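Local coordinates for ADP-dependent (S)-NAD(P)H-hydrate dehydratase (PDB 2R3B), which probably catalyses the ADP-dependent dehydration of the S-form of hydrated NADH or NADPH, releasing AMP and phosphate and so repairing the damaged cofactor, at residues E30-R35 and A246-T251; V47-G52 and T75-D80; L121-T126 and I151-Q156; F169-M174 and I203-H208; G231-T236 and V276-I281. All coordinates share one frame; numbering follows the deposited sequence. Where two conformers were deposited one is given.

Contact 1: residues E30-R35 and A246-T251; sequences EVITQR and AQFKPT. With EDO (1,2-ethanediol), chain P.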
# COMPACT_ATOMS: atom_id res chain seq x y z
N GLU B 30 18.84 -10.26 27.54
CA GLU B 30 19.17 -9.26 28.52
C GLU B 30 18.32 -8.02 28.31
O GLU B 30 17.74 -7.51 29.25
CB GLU B 30 20.64 -8.90 28.42
CG GLU B 30 21.09 -7.84 29.42
CD GLU B 30 22.57 -7.46 29.35
OE1 GLU B 30 23.42 -8.27 28.89
OE2 GLU B 30 22.88 -6.33 29.77
N VAL B 31 18.28 -7.55 27.07
CA VAL B 31 17.68 -6.24 26.74
C VAL B 31 16.15 -6.28 26.61
O VAL B 31 15.46 -5.38 27.12
CB VAL B 31 18.31 -5.70 25.41
CG1 VAL B 31 17.57 -4.44 24.90
CG2 VAL B 31 19.79 -5.40 25.63
N ILE B 32 15.62 -7.29 25.92
CA ILE B 32 14.20 -7.32 25.60
C ILE B 32 13.47 -7.91 26.79
O ILE B 32 13.55 -9.09 27.02
CB ILE B 32 13.88 -8.12 24.35
CG1 ILE B 32 14.66 -7.55 23.14
CG2 ILE B 32 12.34 -8.17 24.10
CD1 ILE B 32 14.56 -8.40 21.89
N THR B 33 12.79 -7.05 27.54
CA THR B 33 12.11 -7.44 28.75
C THR B 33 10.62 -7.67 28.49
O THR B 33 10.04 -7.12 27.55
CB THR B 33 12.36 -6.39 29.86
OG1 THR B 33 12.07 -5.09 29.37
CG2 THR B 33 13.85 -6.42 30.33
N GLN B 34 10.01 -8.51 29.31
CA GLN B 34 8.56 -8.64 29.31
C GLN B 34 7.93 -7.36 29.79
O GLN B 34 8.34 -6.82 30.79
CB GLN B 34 8.11 -9.77 30.23
CG GLN B 34 8.13 -11.13 29.60
CD GLN B 34 7.46 -12.18 30.50
OE1 GLN B 34 7.28 -13.33 30.09
NE2 GLN B 34 7.09 -11.79 31.74
N ARG B 35 6.93 -6.85 29.08
CA ARG B 35 6.27 -5.63 29.50
C ARG B 35 5.42 -5.85 30.75
O ARG B 35 4.65 -6.82 30.81
CB ARG B 35 5.36 -5.13 28.38
CG ARG B 35 6.10 -4.72 27.13
CD ARG B 35 5.19 -4.10 26.08
NE ARG B 35 6.00 -3.36 25.11
CZ ARG B 35 5.53 -2.61 24.12
NH1 ARG B 35 4.23 -2.47 23.94
NH2 ARG B 35 6.38 -1.97 23.34
N ALA B 246 13.84 3.83 23.26
CA ALA B 246 12.56 4.34 23.73
C ALA B 246 11.95 3.48 24.83
O ALA B 246 11.28 4.01 25.71
CB ALA B 246 11.57 4.47 22.58
N GLN B 247 12.26 2.18 24.82
CA GLN B 247 11.56 1.19 25.62
C GLN B 247 12.40 0.54 26.72
O GLN B 247 11.84 0.10 27.72
CB GLN B 247 11.18 0.01 24.73
CG GLN B 247 10.18 0.24 23.76
CD GLN B 247 10.05 -0.99 22.93
OE1 GLN B 247 9.42 -1.96 23.35
NE2 GLN B 247 10.66 -0.98 21.74
N PHE B 248 13.70 0.41 26.49
CA PHE B 248 14.52 -0.48 27.31
C PHE B 248 15.49 0.32 28.17
O PHE B 248 15.46 1.55 28.16
CB PHE B 248 15.22 -1.50 26.40
CG PHE B 248 14.26 -2.38 25.64
CD1 PHE B 248 13.25 -3.05 26.29
CD2 PHE B 248 14.40 -2.55 24.25
CE1 PHE B 248 12.37 -3.85 25.60
CE2 PHE B 248 13.52 -3.36 23.54
CZ PHE B 248 12.52 -4.01 24.19
N LYS B 249 16.33 -0.35 28.93
CA LYS B 249 17.18 0.33 29.89
C LYS B 249 18.14 1.27 29.18
O LYS B 249 18.61 1.00 28.08
CB LYS B 249 17.95 -0.68 30.75
CG LYS B 249 17.00 -1.46 31.66
CD LYS B 249 17.70 -2.21 32.83
N PRO B 250 18.38 2.43 29.78
CA PRO B 250 19.24 3.45 29.16
C PRO B 250 20.74 3.14 29.25
O PRO B 250 21.50 3.95 29.74
CB PRO B 250 18.88 4.71 29.94
CG PRO B 250 18.46 4.21 31.28
CD PRO B 250 17.78 2.90 31.05
N THR B 251 21.16 1.97 28.77
CA THR B 251 22.55 1.58 28.76
C THR B 251 22.96 1.18 27.34
O THR B 251 22.10 0.91 26.50
CB THR B 251 22.82 0.42 29.72
OG1 THR B 251 22.18 -0.75 29.24
CG2 THR B 251 22.29 0.74 31.09
C1 EDO P . 24.38 7.56 28.77
O1 EDO P . 23.45 7.54 29.87
C2 EDO P . 25.31 6.36 28.80
O2 EDO P . 24.60 5.14 29.08
O HOH W 1 16.19 -3.51 29.02
O HOH W 2 8.86 -2.96 25.74

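Contact 2: residues V47-G52 and T75-D80; sequences VVLIGG and TTVITD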
# COMPACT_ATOMS: atom_id res chain seq x y z
N VAL B 47 9.12 8.82 20.39
CA VAL B 47 10.28 8.92 19.50
C VAL B 47 9.98 9.95 18.44
O VAL B 47 8.86 10.03 17.93
CB VAL B 47 10.63 7.57 18.82
CG1 VAL B 47 11.79 7.73 17.88
CG2 VAL B 47 10.91 6.51 19.88
N VAL B 48 10.98 10.75 18.11
CA VAL B 48 10.85 11.64 16.99
C VAL B 48 11.94 11.29 15.96
O VAL B 48 13.12 11.25 16.31
CB VAL B 48 10.97 13.13 17.42
CG1 VAL B 48 10.92 14.04 16.16
CG2 VAL B 48 9.83 13.52 18.36
N LEU B 49 11.52 11.02 14.73
CA LEU B 49 12.42 10.66 13.63
C LEU B 49 12.48 11.83 12.67
O LEU B 49 11.43 12.33 12.23
CB LEU B 49 11.88 9.42 12.92
CG LEU B 49 11.52 8.19 13.76
CD1 LEU B 49 10.98 7.08 12.83
CD2 LEU B 49 12.72 7.72 14.57
N ILE B 50 13.67 12.29 12.33
CA ILE B 50 13.83 13.48 11.52
C ILE B 50 14.68 13.21 10.29
O ILE B 50 15.81 12.77 10.41
CB ILE B 50 14.51 14.60 12.35
CG1 ILE B 50 13.78 14.76 13.69
CG2 ILE B 50 14.59 15.91 11.53
CD1 ILE B 50 14.40 15.80 14.65
N GLY B 51 14.11 13.41 9.09
CA GLY B 51 14.84 13.17 7.85
C GLY B 51 13.89 13.14 6.68
O GLY B 51 12.74 13.56 6.79
N GLY B 52 14.38 12.61 5.57
CA GLY B 52 13.60 12.50 4.36
C GLY B 52 13.33 13.83 3.72
O GLY B 52 12.23 14.45 3.91
N THR B 75 5.33 7.45 17.84
CA THR B 75 6.35 7.82 16.84
C THR B 75 5.83 9.03 16.08
O THR B 75 4.73 8.99 15.52
CB THR B 75 6.67 6.65 15.86
OG1 THR B 75 7.23 5.55 16.58
CG2 THR B 75 7.68 7.05 14.77
N THR B 76 6.65 10.08 16.05
CA THR B 76 6.38 11.27 15.23
C THR B 76 7.50 11.45 14.23
O THR B 76 8.68 11.26 14.59
CB THR B 76 6.27 12.54 16.10
OG1 THR B 76 5.32 12.30 17.13
CG2 THR B 76 5.79 13.74 15.28
N VAL B 77 7.15 11.82 13.01
CA VAL B 77 8.13 12.00 11.96
C VAL B 77 8.13 13.45 11.50
O VAL B 77 7.09 13.96 11.07
CB VAL B 77 7.90 11.05 10.77
CG1 VAL B 77 9.07 11.10 9.76
CG2 VAL B 77 7.71 9.58 11.27
N ILE B 78 9.29 14.09 11.59
CA ILE B 78 9.51 15.41 10.97
C ILE B 78 10.22 15.18 9.64
O ILE B 78 11.35 14.70 9.60
CB ILE B 78 10.39 16.33 11.86
CG1 ILE B 78 9.76 16.56 13.23
CG2 ILE B 78 10.70 17.68 11.12
CD1 ILE B 78 10.77 17.18 14.23
N THR B 79 9.51 15.43 8.56
CA THR B 79 9.95 15.09 7.23
C THR B 79 9.28 16.03 6.25
O THR B 79 8.31 16.67 6.59
CB THR B 79 9.63 13.63 6.87
OG1 THR B 79 10.23 13.33 5.60
CG2 THR B 79 8.13 13.35 6.76
N ASP B 80 9.80 16.15 5.05
CA ASP B 80 9.11 17.02 4.08
C ASP B 80 7.66 16.59 3.90
O ASP B 80 7.33 15.41 3.80
CB ASP B 80 9.83 17.02 2.74
CG ASP B 80 9.46 18.20 1.88
OD1 ASP B 80 8.37 18.19 1.28
OD2 ASP B 80 10.30 19.13 1.79
O HOH W 3 6.82 11.59 19.32

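Contact 3: residues L121-T126 and I151-Q156; sequences LGLDAT and ITLFSQ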
# COMPACT_ATOMS: atom_id res chain seq x y z
N LEU B 121 18.16 12.76 5.06
CA LEU B 121 18.04 14.19 5.37
C LEU B 121 18.67 15.06 4.30
O LEU B 121 18.26 16.22 4.08
CB LEU B 121 18.68 14.50 6.73
CG LEU B 121 18.63 15.93 7.23
CD1 LEU B 121 17.23 16.41 7.63
CD2 LEU B 121 19.64 16.03 8.39
N GLY B 122 19.69 14.54 3.63
CA GLY B 122 20.39 15.34 2.63
C GLY B 122 21.33 16.35 3.28
O GLY B 122 21.63 16.27 4.47
N LEU B 123 21.78 17.32 2.48
CA LEU B 123 22.89 18.18 2.87
C LEU B 123 22.59 19.66 2.66
O LEU B 123 23.45 20.50 2.90
CB LEU B 123 24.13 17.80 2.06
CG LEU B 123 24.69 16.40 2.30
CD1 LEU B 123 25.65 16.01 1.19
CD2 LEU B 123 25.36 16.23 3.69
N ASP B 124 21.36 19.98 2.24
CA ASP B 124 21.05 21.36 1.84
C ASP B 124 20.79 22.26 3.04
O ASP B 124 20.93 21.84 4.18
CB ASP B 124 19.91 21.39 0.81
CG ASP B 124 18.54 21.15 1.42
OD1 ASP B 124 18.36 21.15 2.66
OD2 ASP B 124 17.60 20.98 0.60
N ALA B 125 20.42 23.52 2.77
CA ALA B 125 20.35 24.54 3.82
C ALA B 125 19.27 24.23 4.82
O ALA B 125 19.40 24.56 6.01
CB ALA B 125 20.09 25.91 3.18
N THR B 126 18.18 23.63 4.35
CA THR B 126 17.11 23.25 5.27
C THR B 126 17.60 22.16 6.21
O THR B 126 17.31 22.22 7.39
CB THR B 126 15.88 22.75 4.51
OG1 THR B 126 15.34 23.83 3.73
CG2 THR B 126 14.81 22.23 5.50
N ILE B 151 25.58 13.10 10.19
CA ILE B 151 26.96 12.94 10.68
C ILE B 151 27.89 13.85 9.85
O ILE B 151 28.73 14.57 10.40
CB ILE B 151 27.45 11.49 10.58
CG1 ILE B 151 26.54 10.55 11.38
CG2 ILE B 151 28.92 11.37 11.14
CD1 ILE B 151 26.85 9.08 11.21
N THR B 152 27.73 13.80 8.54
CA THR B 152 28.50 14.65 7.64
C THR B 152 28.29 16.12 7.95
O THR B 152 29.26 16.88 8.03
CB THR B 152 28.14 14.36 6.20
OG1 THR B 152 28.45 13.00 5.90
CG2 THR B 152 28.92 15.27 5.22
N LEU B 153 27.04 16.55 8.11
CA LEU B 153 26.77 17.96 8.48
C LEU B 153 27.33 18.32 9.85
O LEU B 153 27.80 19.45 10.08
CB LEU B 153 25.26 18.22 8.48
CG LEU B 153 24.58 18.17 7.11
CD1 LEU B 153 23.07 18.44 7.25
CD2 LEU B 153 25.22 19.12 6.07
N PHE B 154 27.25 17.37 10.78
CA PHE B 154 27.77 17.58 12.13
C PHE B 154 29.28 17.85 12.06
O PHE B 154 29.77 18.76 12.71
CB PHE B 154 27.49 16.40 13.06
CG PHE B 154 28.06 16.59 14.43
CD1 PHE B 154 29.37 16.16 14.72
CD2 PHE B 154 27.35 17.23 15.43
CE1 PHE B 154 29.93 16.38 15.98
CE2 PHE B 154 27.91 17.44 16.70
CZ PHE B 154 29.19 17.02 16.97
N SER B 155 29.97 17.06 11.26
CA SER B 155 31.42 17.15 11.16
C SER B 155 31.85 18.41 10.40
O SER B 155 32.84 19.05 10.77
CB SER B 155 31.98 15.90 10.49
OG SER B 155 31.82 15.93 9.09
N GLN B 156 31.10 18.77 9.37
CA GLN B 156 31.37 20.00 8.62
C GLN B 156 31.01 21.29 9.35
O GLN B 156 31.51 22.35 8.99
CB GLN B 156 30.64 19.95 7.30
CG GLN B 156 31.12 18.84 6.38
CD GLN B 156 30.29 18.71 5.10
OE1 GLN B 156 29.20 19.29 4.97
NE2 GLN B 156 30.81 17.95 4.16

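Contact 4: residues F169-M174 and I203-H208; sequences FTPHQM and IVLKSH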
# COMPACT_ATOMS: atom_id res chain seq x y z
N PHE B 169 26.22 8.13 17.52
CA PHE B 169 26.51 8.28 16.08
C PHE B 169 26.50 6.92 15.42
O PHE B 169 27.01 5.94 15.99
CB PHE B 169 27.88 8.90 15.82
CG PHE B 169 28.02 10.31 16.28
CD1 PHE B 169 28.44 10.60 17.56
CD2 PHE B 169 27.74 11.36 15.42
CE1 PHE B 169 28.60 11.90 17.99
CE2 PHE B 169 27.91 12.66 15.83
CZ PHE B 169 28.33 12.94 17.12
N THR B 170 25.91 6.83 14.24
CA THR B 170 25.89 5.56 13.51
C THR B 170 26.57 5.60 12.13
O THR B 170 25.91 5.37 11.11
CB THR B 170 24.44 5.10 13.35
OG1 THR B 170 23.70 6.13 12.69
CG2 THR B 170 23.78 4.85 14.72
N PRO B 171 27.89 5.91 12.08
CA PRO B 171 28.57 6.10 10.81
C PRO B 171 28.98 4.81 10.12
O PRO B 171 29.31 3.84 10.80
CB PRO B 171 29.84 6.85 11.24
CG PRO B 171 30.15 6.29 12.59
CD PRO B 171 28.79 6.16 13.22
N HIS B 172 28.95 4.81 8.79
CA HIS B 172 29.71 3.81 8.06
C HIS B 172 31.16 4.31 8.03
O HIS B 172 31.46 5.38 8.55
CB HIS B 172 29.11 3.50 6.68
CG HIS B 172 28.99 4.67 5.75
ND1 HIS B 172 30.02 5.56 5.54
CD2 HIS B 172 27.99 5.05 4.92
CE1 HIS B 172 29.65 6.46 4.64
NE2 HIS B 172 28.42 6.17 4.24
N GLN B 173 32.06 3.53 7.47
CA GLN B 173 33.51 3.84 7.56
C GLN B 173 33.93 5.22 7.02
O GLN B 173 34.78 5.88 7.63
CB GLN B 173 34.34 2.68 6.98
CG GLN B 173 34.28 1.43 7.92
CD GLN B 173 34.60 0.06 7.25
OE1 GLN B 173 33.84 -0.44 6.39
NE2 GLN B 173 35.67 -0.56 7.70
N MSE B 174 33.32 5.69 5.94
CA MSE B 174 33.69 6.99 5.39
C MSE B 174 33.09 8.14 6.21
O MSE B 174 33.72 9.19 6.37
CB MSE B 174 33.31 7.08 3.91
CG MSE B 174 34.13 6.14 3.02
SE MSE B 174 36.08 6.47 3.08
CE MSE B 174 36.15 8.11 2.06
N ILE B 203 29.64 5.30 19.55
CA ILE B 203 29.87 5.17 18.12
C ILE B 203 29.49 3.76 17.67
O ILE B 203 30.11 2.79 18.06
CB ILE B 203 31.34 5.45 17.69
CG1 ILE B 203 31.88 6.74 18.34
CG2 ILE B 203 31.47 5.41 16.15
CD1 ILE B 203 31.10 8.01 17.97
N VAL B 204 28.44 3.66 16.84
CA VAL B 204 28.06 2.40 16.21
C VAL B 204 28.73 2.41 14.84
O VAL B 204 28.25 3.07 13.90
CB VAL B 204 26.54 2.24 16.07
CG1 VAL B 204 26.18 0.91 15.44
CG2 VAL B 204 25.84 2.43 17.41
N LEU B 205 29.88 1.75 14.74
CA LEU B 205 30.69 1.83 13.53
C LEU B 205 30.27 0.69 12.64
O LEU B 205 30.64 -0.47 12.85
CB LEU B 205 32.19 1.79 13.86
CG LEU B 205 33.15 1.83 12.67
CD1 LEU B 205 32.85 3.05 11.77
CD2 LEU B 205 34.61 1.81 13.18
N LYS B 206 29.46 1.02 11.64
CA LYS B 206 28.79 -0.00 10.85
C LYS B 206 29.74 -0.62 9.85
O LYS B 206 30.53 0.10 9.24
CB LYS B 206 27.62 0.59 10.08
CG LYS B 206 26.55 1.15 11.00
CD LYS B 206 25.29 1.52 10.26
CE LYS B 206 25.51 2.57 9.22
NZ LYS B 206 24.20 2.87 8.61
N SER B 207 29.63 -1.93 9.68
CA SER B 207 30.45 -2.65 8.69
C SER B 207 29.88 -4.04 8.51
O SER B 207 28.78 -4.32 8.96
CB SER B 207 31.91 -2.73 9.14
OG SER B 207 32.07 -3.62 10.24
N HIS B 208 30.65 -4.92 7.85
CA HIS B 208 30.29 -6.34 7.73
C HIS B 208 30.14 -6.92 9.12
O HIS B 208 29.31 -7.81 9.34
CB HIS B 208 31.39 -7.08 6.93
CG HIS B 208 31.18 -8.57 6.79
ND1 HIS B 208 30.01 -9.13 6.34
CD2 HIS B 208 32.03 -9.61 7.02
CE1 HIS B 208 30.13 -10.45 6.30
NE2 HIS B 208 31.35 -10.76 6.72
O HOH W 4 31.23 0.78 6.66

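Contact 5: residues G231-T236 and V276-I281; sequences GGTGDT and VLPTKI. With EDO (1,2-ethanediol), chain L.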
# COMPACT_ATOMS: atom_id res chain seq x y z
N GLY B 231 19.96 -0.32 -0.38
CA GLY B 231 19.49 0.95 0.19
C GLY B 231 18.37 0.74 1.18
O GLY B 231 17.38 0.08 0.86
N GLY B 232 18.50 1.34 2.37
CA GLY B 232 17.47 1.28 3.40
C GLY B 232 17.86 0.43 4.60
O GLY B 232 17.24 0.52 5.65
N THR B 233 18.85 -0.44 4.43
CA THR B 233 19.30 -1.28 5.56
C THR B 233 19.73 -0.43 6.74
O THR B 233 19.38 -0.71 7.87
CB THR B 233 20.40 -2.24 5.12
OG1 THR B 233 19.83 -3.14 4.16
CG2 THR B 233 20.93 -3.03 6.31
N GLY B 234 20.48 0.64 6.48
CA GLY B 234 20.92 1.50 7.54
C GLY B 234 19.83 2.35 8.15
O GLY B 234 19.82 2.58 9.35
N ASP B 235 18.90 2.82 7.33
CA ASP B 235 17.72 3.54 7.80
C ASP B 235 16.90 2.65 8.74
O ASP B 235 16.37 3.11 9.76
CB ASP B 235 16.83 3.93 6.63
CG ASP B 235 17.59 4.75 5.57
OD1 ASP B 235 18.44 5.58 5.96
OD2 ASP B 235 17.35 4.52 4.36
N THR B 236 16.76 1.40 8.37
CA THR B 236 16.07 0.41 9.19
C THR B 236 16.72 0.21 10.55
O THR B 236 16.04 0.26 11.61
CB THR B 236 15.89 -0.90 8.42
OG1 THR B 236 15.10 -0.61 7.24
CG2 THR B 236 15.15 -1.95 9.26
N VAL B 276 17.85 -8.91 0.80
CA VAL B 276 16.94 -8.81 1.92
C VAL B 276 16.35 -7.38 1.91
O VAL B 276 17.03 -6.41 2.18
CB VAL B 276 17.64 -9.04 3.25
CG1 VAL B 276 16.65 -8.85 4.41
CG2 VAL B 276 18.28 -10.48 3.27
N LEU B 277 15.10 -7.28 1.53
CA LEU B 277 14.41 -5.99 1.50
C LEU B 277 14.38 -5.46 2.91
O LEU B 277 13.91 -6.15 3.82
CB LEU B 277 13.00 -6.14 0.96
CG LEU B 277 12.76 -6.51 -0.50
CD1 LEU B 277 11.24 -6.62 -0.73
CD2 LEU B 277 13.43 -5.54 -1.47
N PRO B 278 14.87 -4.23 3.13
CA PRO B 278 14.93 -3.74 4.52
C PRO B 278 13.61 -3.71 5.27
O PRO B 278 13.57 -3.92 6.51
CB PRO B 278 15.47 -2.33 4.35
CG PRO B 278 16.30 -2.40 3.18
CD PRO B 278 15.52 -3.28 2.22
N THR B 279 12.52 -3.44 4.56
CA THR B 279 11.22 -3.44 5.18
C THR B 279 10.81 -4.82 5.69
O THR B 279 10.04 -4.89 6.65
CB THR B 279 10.15 -2.92 4.24
OG1 THR B 279 10.14 -3.72 3.07
CG2 THR B 279 10.46 -1.48 3.84
N LYS B 280 11.36 -5.90 5.12
CA LYS B 280 11.11 -7.25 5.68
C LYS B 280 11.73 -7.48 7.05
O LYS B 280 11.17 -8.24 7.88
CB LYS B 280 11.58 -8.36 4.74
CG LYS B 280 10.67 -8.56 3.58
CD LYS B 280 11.08 -9.74 2.71
CE LYS B 280 10.79 -11.10 3.38
NZ LYS B 280 10.90 -12.32 2.45
N ILE B 281 12.86 -6.82 7.34
CA ILE B 281 13.45 -6.90 8.65
C ILE B 281 12.50 -6.23 9.63
O ILE B 281 12.16 -6.79 10.66
CB ILE B 281 14.83 -6.25 8.73
CG1 ILE B 281 15.83 -7.03 7.83
CG2 ILE B 281 15.33 -6.17 10.21
CD1 ILE B 281 17.20 -6.32 7.64
C1 EDO L . 16.75 5.63 -0.12
O1 EDO L . 16.64 7.01 0.25
C2 EDO L . 16.83 4.79 1.15
O2 EDO L . 17.99 5.15 1.94
O HOH W 5 18.50 -5.50 4.42

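Contact 1: residues E30-R35 and A246-T251
Phe-248, just past helix 233-247, lies against Val-31, Ile-32 and Thr-33 where the chain leaves helix 25-31; this is a mixed aromatic and polar contact between two helix ends, away from the predicted substrate sites. With CG anti to the carbonyl carbon (chi1 -61°), one face of the ring receives the backbone of 30-35: Val-31 O is 3.3 Å from Phe-248 CD1, offset toward the rim. Over the same face, Ile-32 CA stands 4.2 Å from the ring centroid in a CH-pi contact. Gln-247 CB backs the opposite face. Val-31 CG1 reaches Phe-248 CD2 at 3.7 Å, the two side chains crossing at about a right angle. The carbonyl above the ring also has a polar partner, since one water donates to Val-31 O and accepts from Lys-249 N.

The second grip is polar. Arg-35 NH2 donates to Gln-247 OE1 over 3.0 Å with an angle of 165° at the hydrogen. OE1 lies in the guanidinium plane, yet NH2 stands above the amide's carbonyl plane, the two flat groups being 88° apart. Another water links Arg-35 NE to the same OE1. Beyond the segments, Gln-247 NE2 bonds to Ser-70 O and Gly-243 O, Arg-35 NH1 bonds to Pro-226 O of the second subunit, and Tyr-274 of that subunit packs on Phe-248. With OE1 taking two donors and NE2 bonded to two carbonyls, the amide's rotation is fixed, and one guanidinium ties this helix junction to the subunit interface.

Contact 2: residues V47-G52 and T75-D80
Ile-78 meets Val-48 and Ile-50 on one face of two neighbouring parallel strands, 47-50 and 75-78, whose segment axes approach to 4.7 Å at an angle of 23°. Its CB starts beside the ladder, 4.1 Å from Leu-49 O. One bond further, CG1 comes to 4.0 Å from Val-48 CG1. CG1 is anti to the carbonyl carbon (chi1 -58°) and the chain runs on extended, which carries the terminal CD1 between two partners: Val-48 CG1 at 3.7 Å and Ile-50 CG1 at 3.9 Å. Ile-50 and Ile-78 lie side by side and point the same way. On the other face, Leu-49 CD1 touches Thr-75 CG2 at 3.8 Å.

Regular parallel pairing underlies both faces. Thr-76 N bonds to Val-47 O, Leu-49 N to Thr-76 O, Ile-78 N to Leu-49 O and Gly-51 N to Ile-78 O. Past the strands the pairing persists in the loops: Asp-80 N donates to Gly-52 O over 3.2 Å. Thr-79 OG1 lies 2.8 Å from both Gly-51 O and Gly-52 O, and also accepts from Asn-83 ND2.

The two strands are the ends of a beta-alpha-beta crossover through helix 57-70. That helix covers the face of Leu-49, Thr-75 and Val-77, whereas helix 102-111 packs on Ile-50 and Ile-78; strand 114-117 continues the sheet beyond 47-50.

Contact 3: residues L121-T126 and I151-Q156
Leu-123 meets Thr-152 and Leu-153 where the glycine-containing turn before helix 125-137 faces helix 149-156. In this ribokinase-like alpha/beta fold the turn is the middle of a strand-turn-helix unit, between strand 114-117 and helix 125-137, and its Gly-122 is predicted to bind the hydrated NADPH substrate. The contact rests on leucine branches. In Leu-123, CG is anti to the carbonyl carbon (chi1 -65°), and together with chi2 (165°) this brings the CD2 branch across to the helix. Across these two segments the touching is done by this methyl: it lies 3.7 Å from Leu-153 CD2 and 4.0 Å from Thr-152 CG2. In Thr-152, with CG2 anti to the backbone N, the methyl is the branch that meets Leu-123.

Leu-153 takes the same first torsion as Leu-123 but divides its branches: CD2 to Leu-123, CD1 to Leu-121 and the Gly-122 carbonyl. The more deeply buried Leu-121 brings its CD2 to 4.3 Å from Leu-153 CD1. Leu-131 and Ala-127 of helix 125-137 also pack on Leu-153, so the side chain is held between the turn and the helix that follows it.

Asp-124 occupies the N-cap of that helix, its OD1 accepting from Ala-127 N and anchoring the end of the turn. At Gly-122, phi is positive (77°); its carbonyl O accepts a hydrogen bond from Ser-149 OG and lies 3.8 Å from Leu-153 CD1.

Contact 4: residues F169-M174 and I203-H208
Pro-171 lays its ring over Ile-203 and Val-204, with CD 3.2 Å from Val-204 O and CG 3.9 Å from Ile-203 CG2; it crosses the isoleucine at about a right angle. Beside it, Ile-203 CD1 reaches Phe-169 CD1 at 3.7 Å, approaching the ring obliquely. Thr-170 and Val-204 run side by side in one direction, CG2 of the threonine near CB of the valine, while Thr-170 OG1 is hydrogen-bonded to Asp-147.

The backbones pair in parallel. Val-204 N donates to Phe-169 O with an angle of 169° at the hydrogen, and Lys-206 N donates to Pro-171 O over 2.9 Å. Between these two bonds Pro-171 has no N-H to give Val-204 O, so the ladder misses a rung there. Past the strands a water takes over, accepting from Gln-173 N and donating to both Gln-173 OE1 and Lys-206 O.

Lys-206 reaches along the 169-174 segment. Its side chain bends at chi3 (-61°), which puts CE 3.4 Å from Thr-170 O and sends NZ on toward Gly-234, a predicted AMP-binding residue. Tyr-40 of the third subunit packs on Gln-173 and Ser-207.

His-172, predicted to bind the hydrated NADPH, sits at the N-cap of helix 173-180, where its ND1 weakly accepts from Met-174 N. The arrangement is consistent with the active site of ribokinase-like proteins, where residues just past the C-terminal ends of parallel strands line the probable substrate pocket.

Contact 5: residues G231-T236 and V276-I281
Thr-233 and Pro-278 bring the first turns of helices 233-247 and 278-292 together, their CA atoms 5.1 Å apart, with Gly-232 at the N-cap of the first helix in a positive-phi conformation (110°). The side-chain contact turns on the proline ring. Its CG is set over the backbone at the helix start, 3.5 Å from Gly-232 C and equally near Thr-233 N, and Gly-231 O flanks it. One bond back, Pro-278 CB lies 3.4 Å from Thr-236 OG1, the two side chains crossing at about a right angle. One turn further along helix 278-292, Ile-281 CG2 faces Thr-236 CG2 at 4.3 Å.

Thr-236 keeps its hydroxyl for its own helix. OG1, beside the backbone N (chi1 -60°), donates to Gly-232 O over 2.9 Å, and Thr-236 N reaches that oxygen from the opposite face of its carbonyl plane. Thr-233 OG1 bonds instead to Met-228 O and receives a water that also donates to Val-276 O.

Gly-234 and Asp-235, predicted to bind AMP and the hydrated NADPH respectively, are on the same helical turn; an ethanediol, probably from the crystallisation liquor, donates from O2 to Asp-235 OD2 over 2.6 Å. Glu-93 of the third subunit packs on Pro-278. Direct contacts between the segments are thus van der Waals in kind: the two threonine hydroxyls are engaged by Gly-232 O, Met-228 O and a bridging water, and the apolar proline ring packs against the turn that holds Gly-234 and Asp-235.

Overall arrangement
Contact 1 is only partly buried, whereas the other four are buried. Contact 2 relies on regular parallel backbone bonds; contact 4 belongs to the same sheet, but its ladder is interrupted at Pro-171. Contact 3 replaces hydrogen bonding with leucine packing, touching contact 2 through Leu-121 on Gly-51 and contact 4 through Ile-151 and Phe-154. Contacts 4 and 5 meet where Lys-206 NZ approaches Gly-234 CA, and both reach the third subunit. Contacts 3, 4 and 5 each carry predicted ligand residues. Contact 1, with its arginine-amide bond, faces the second subunit and touches contact 2 through Ala-246 on Val-47. It shares helix 233-247 with contact 5, at the helix's other end, their centres about 23 Å apart.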